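Alkaline serine protease (Thermobifida fusca, PDB 2PFE) probably cleaves peptide bonds within proteins as a chymotrypsin-like serine endopeptidase, this chain being its mature protease domain, here with a covalent sulfonyl inhibitor bound. Local coordinates at residues F30-A33 with G34-S38; A133-E136 with G137-G141. All coordinates share one frame; numbering follows the deposited sequence.

Contact 1. Residues F30-A33 with G34-S38; sequences FATA and GHCGS
A33 and C36 meet in a local turn where strand 27-32, in the N-terminal barrel of this chymotrypsin-like fold, runs through A33 into the short 3-10 segment 34-36. The sequence TAGHC is this protein's version of the family's histidine motif, and H35 is the predicted base of the charge relay system. The turn is closed by C36 N, which donates to A33 O at 3.2 Å with an N-H...O angle of 154°. It comes from above the carbonyl plane, 61° out of it, and one step further on G37 N reaches back to G34 O. A water adds a second clasp, lying 2.9 Å from A33 O and also hydrogen-bonding G37 O, so A33 O is gripped by a backbone amide and a water.

The methyl of A33 touches both neighbouring side chains, H35 and C36. It meets the H35 imidazole obliquely, A33 CB lying 3.8 Å from H35 CE1. H35 CG stands between its own backbone N and carbonyl carbon (chi1 77°), and the ring so placed hands ND1 to D59 OD2 in a hydrogen bond. C36, whose SG is anti to its carbonyl carbon, is bound through a disulfide to C16, which ties the turn to strand 14-17. T32 OG1, itself hydrogen-bonded to Y9 OH, lies 4.1 Å from C36 SG, while A33 CB packs against the same sulfur at 4.0 Å.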
loop_
_atom_site.group_PDB
_atom_site.type_symbol
_atom_site.label_atom_id
_atom_site.label_comp_id
_atom_site.label_asym_id
_atom_site.label_seq_id
_atom_site.Cartn_x
_atom_site.Cartn_y
_atom_site.Cartn_z
ATOM N N PHE A 30 2.443 5.811 -7.865
ATOM C CA PHE A 30 2.414 4.649 -7.017
ATOM C C PHE A 30 1.043 4.492 -6.380
ATOM O O PHE A 30 0.375 5.482 -6.076
ATOM C CB PHE A 30 3.542 4.692 -5.974
ATOM C CG PHE A 30 3.525 5.900 -5.070
ATOM C CD1 PHE A 30 2.772 5.891 -3.894
ATOM C CD2 PHE A 30 4.303 7.029 -5.350
ATOM C CE1 PHE A 30 2.778 7.001 -3.025
ATOM C CE2 PHE A 30 4.308 8.138 -4.479
ATOM C CZ PHE A 30 3.546 8.119 -3.330
ATOM N N ALA A 31 0.613 3.245 -6.229
ATOM C CA ALA A 31 -0.577 2.910 -5.450
ATOM C C ALA A 31 -0.316 3.136 -3.970
ATOM O O ALA A 31 0.806 2.966 -3.472
ATOM C CB ALA A 31 -0.987 1.460 -5.686
ATOM N N THR A 32 -1.405 3.445 -3.270
ATOM C CA THR A 32 -1.359 3.733 -1.857
ATOM C C THR A 32 -2.762 3.560 -1.275
ATOM O O THR A 32 -3.685 3.157 -1.998
ATOM C CB THR A 32 -0.774 5.147 -1.571
ATOM O OG1 THR A 32 -0.619 5.306 -0.158
ATOM C CG2 THR A 32 -1.648 6.275 -2.138
ATOM N N ALA A 33 -2.917 3.865 0.015
ATOM C CA ALA A 33 -4.204 3.856 0.678
ATOM C C ALA A 33 -4.945 5.159 0.365
ATOM O O ALA A 33 -4.349 6.251 0.368
ATOM C CB ALA A 33 -4.006 3.717 2.195
ATOM N N GLY A 34 -6.261 5.055 0.142
ATOM C CA GLY A 34 -7.110 6.230 -0.088
ATOM C C GLY A 34 -7.070 7.209 1.066
ATOM O O GLY A 34 -7.132 8.431 0.858
ATOM N N HIS A 35 -6.976 6.690 2.293
ATOM C CA HIS A 35 -7.077 7.547 3.480
ATOM C C HIS A 35 -5.856 8.436 3.687
ATOM O O HIS A 35 -5.889 9.371 4.501
ATOM C CB HIS A 35 -7.373 6.739 4.759
ATOM C CG HIS A 35 -6.183 6.021 5.319
ATOM N ND1 HIS A 35 -6.038 4.653 5.258
ATOM C CD2 HIS A 35 -5.097 6.486 5.987
ATOM C CE1 HIS A 35 -4.893 4.306 5.825
ATOM N NE2 HIS A 35 -4.307 5.398 6.279
ATOM N N CYS A 36 -4.769 8.141 2.972
ATOM C CA CYS A 36 -3.560 8.977 3.067
ATOM C C CYS A 36 -3.784 10.385 2.493
ATOM O O CYS A 36 -3.089 11.330 2.846
ATOM C CB CYS A 36 -2.354 8.271 2.444
ATOM S SG CYS A 36 -1.809 6.854 3.469
ATOM N N GLY A 37 -4.808 10.560 1.672
ATOM C CA GLY A 37 -5.063 11.887 1.119
ATOM C C GLY A 37 -6.066 11.804 0.003
ATOM O O GLY A 37 -6.076 10.841 -0.781
ATOM N N SER A 38 -6.917 12.824 -0.077
ATOM C CA SER A 38 -7.952 12.844 -1.090
ATOM C C SER A 38 -7.379 13.392 -2.396
ATOM O O SER A 38 -6.279 13.946 -2.422
ATOM C CB SER A 38 -9.157 13.651 -0.612
ATOM O OG SER A 38 -8.751 14.948 -0.235
HETATM O O HOH W 1 -4.317 8.664 -1.204
#

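Contact 2. Residues A133-E136 with G137-G141; sequences ACAE and GGDSG. With AES (4-(2-aminoethyl)benzenesulfonyl fluoride), chain D.
E136 and D139 close a type II beta turn that leads into the GDSG motif of the chymotrypsin-like fold, in the loop that carries S140, the predicted nucleophile, here joined covalently to the inhibitor. Two bonds cross the turn in opposite senses. D139 N donates to E136 O at 2.9 Å, only 16° from the carbonyl plane. The D139 carboxylate answers by folding back over the turn: with CG beside its own backbone N (chi1 -71°), OD2 takes the amide of E136, E136 N to D139 OD2 being 2.9 Å with an N-H...O angle of 162°, on the anti side and somewhat out of the carboxylate plane.

The bound inhibitor lies against this turn. S140 OG is bonded to AES S at 1.6 Å. A135 CB sits beside the C5-C6 side of the benzene ring, 3.7 Å from AES C6. D139 CB comes within 3.4 Å of AES O2S.

Further out, D139 OD2 also forms a salt bridge with R99 NH2 and accepts a hydrogen bond from T104 OG1, while OD1 takes T103 N; these would favour a charged carboxylate. With an alanine here, E136 N would probably be left without its acceptor and R99 without its counter-charge, freeing the turn to shift. G138 takes a positive phi, where a CB would press on the preceding carbonyl; as in relatives, its amide and that of S140 probably form the oxyanion hole. E136 runs out extended beyond CG, its OE2 accepting a hydrogen bond from C161 N, and C161 SG is in turn disulfide-bonded to C134 SG.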
loop_
_atom_site.group_PDB
_atom_site.type_symbol
_atom_site.label_atom_id
_atom_site.label_comp_id
_atom_site.label_asym_id
_atom_site.label_seq_id
_atom_site.Cartn_x
_atom_site.Cartn_y
_atom_site.Cartn_z
ATOM N N ALA A 133 -0.577 -9.967 10.608
ATOM C CA ALA A 133 0.593 -9.101 10.674
ATOM C C ALA A 133 0.310 -7.825 11.451
ATOM O O ALA A 133 -0.837 -7.385 11.495
ATOM C CB ALA A 133 1.066 -8.760 9.267
ATOM N N CYS A 134 1.342 -7.243 12.065
ATOM C CA CYS A 134 1.184 -5.984 12.798
ATOM C C CYS A 134 1.559 -4.790 11.920
ATOM O O CYS A 134 2.245 -4.947 10.910
ATOM C CB CYS A 134 2.056 -5.988 14.048
ATOM S SG CYS A 134 3.859 -6.099 13.659
ATOM N N ALA A 135 1.126 -3.599 12.328
ATOM C CA ALA A 135 1.493 -2.359 11.648
ATOM C C ALA A 135 1.362 -1.221 12.634
ATOM O O ALA A 135 0.681 -1.355 13.663
ATOM C CB ALA A 135 0.589 -2.095 10.427
ATOM N N GLU A 136 1.961 -0.086 12.284
ATOM C CA GLU A 136 1.855 1.134 13.082
ATOM C C GLU A 136 1.682 2.350 12.178
ATOM O O GLU A 136 1.918 2.280 10.960
ATOM C CB GLU A 136 3.090 1.295 13.974
ATOM C CG GLU A 136 3.246 0.186 14.996
ATOM C CD GLU A 136 4.530 0.279 15.759
ATOM O OE1 GLU A 136 5.176 1.358 15.685
ATOM O OE2 GLU A 136 4.893 -0.723 16.433
ATOM N N GLY A 137 1.324 3.484 12.779
ATOM C CA GLY A 137 1.102 4.688 12.002
ATOM C C GLY A 137 2.360 4.980 11.191
ATOM O O GLY A 137 3.483 4.819 11.687
ATOM N N GLY A 138 2.175 5.402 9.940
ATOM C CA GLY A 138 3.270 5.643 9.000
ATOM C C GLY A 138 3.391 4.496 8.014
ATOM O O GLY A 138 3.934 4.689 6.913
ATOM N N ASP A 139 2.913 3.305 8.410
ATOM C CA ASP A 139 2.994 2.121 7.541
ATOM C C ASP A 139 1.884 2.109 6.492
ATOM O O ASP A 139 1.896 1.280 5.591
ATOM C CB ASP A 139 2.894 0.812 8.339
ATOM C CG ASP A 139 4.124 0.524 9.193
ATOM O OD1 ASP A 139 5.261 0.948 8.841
ATOM O OD2 ASP A 139 3.959 -0.188 10.222
ATOM N N SER A 140 0.878 2.970 6.652
ATOM C CA SER A 140 -0.316 2.900 5.812
ATOM C C SER A 140 0.027 3.185 4.357
ATOM O O SER A 140 0.854 4.033 4.077
ATOM C CB SER A 140 -1.387 3.847 6.333
ATOM O OG SER A 140 -1.608 3.599 7.723
ATOM N N GLY A 141 -0.606 2.442 3.454
ATOM C CA GLY A 141 -0.343 2.553 2.047
ATOM C C GLY A 141 0.669 1.545 1.534
ATOM O O GLY A 141 0.732 1.298 0.324
HETATM C C3 AES D . -2.320 2.573 12.560
HETATM C C2 AES D . -2.254 2.929 11.209
HETATM C C1 AES D . -2.084 1.931 10.248
HETATM S S AES D . -1.953 2.266 8.520
HETATM O O1S AES D . -3.080 1.701 7.709
HETATM O O2S AES D . -0.513 1.249 8.232
HETATM C C6 AES D . -1.949 0.599 10.638
HETATM C C5 AES D . -2.020 0.247 11.981
HETATM C C4 AES D . -2.198 1.228 12.951
HETATM C C7 AES D . -2.264 0.765 14.400
HETATM C C8 AES D . -2.978 1.761 15.310
HETATM N N8 AES D . -3.614 1.075 16.419
#

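In the fold
The turn at 30-38 supplies the predicted base and the loop at 133-141 the predicted nucleophile, so together the two contacts line the cleft between the barrels. Their centres are about 13 Å apart, yet they touch directly: H35 NE2 lies 3.3 Å from S140 CB, and T32 OG1 packs 3.5 Å from G141 CA. A33 CB, at 3.8 Å from G141 N, and C36 SG, at 3.9 Å from S140 O, extend this interface next to H35 and S140. D59, about 3 Å from H35 between nearest side-chain atoms, completes the predicted triad. The inhibitor held by contact 2 comes within about 4 Å of the H35 side chain in contact 1, between nearest atoms.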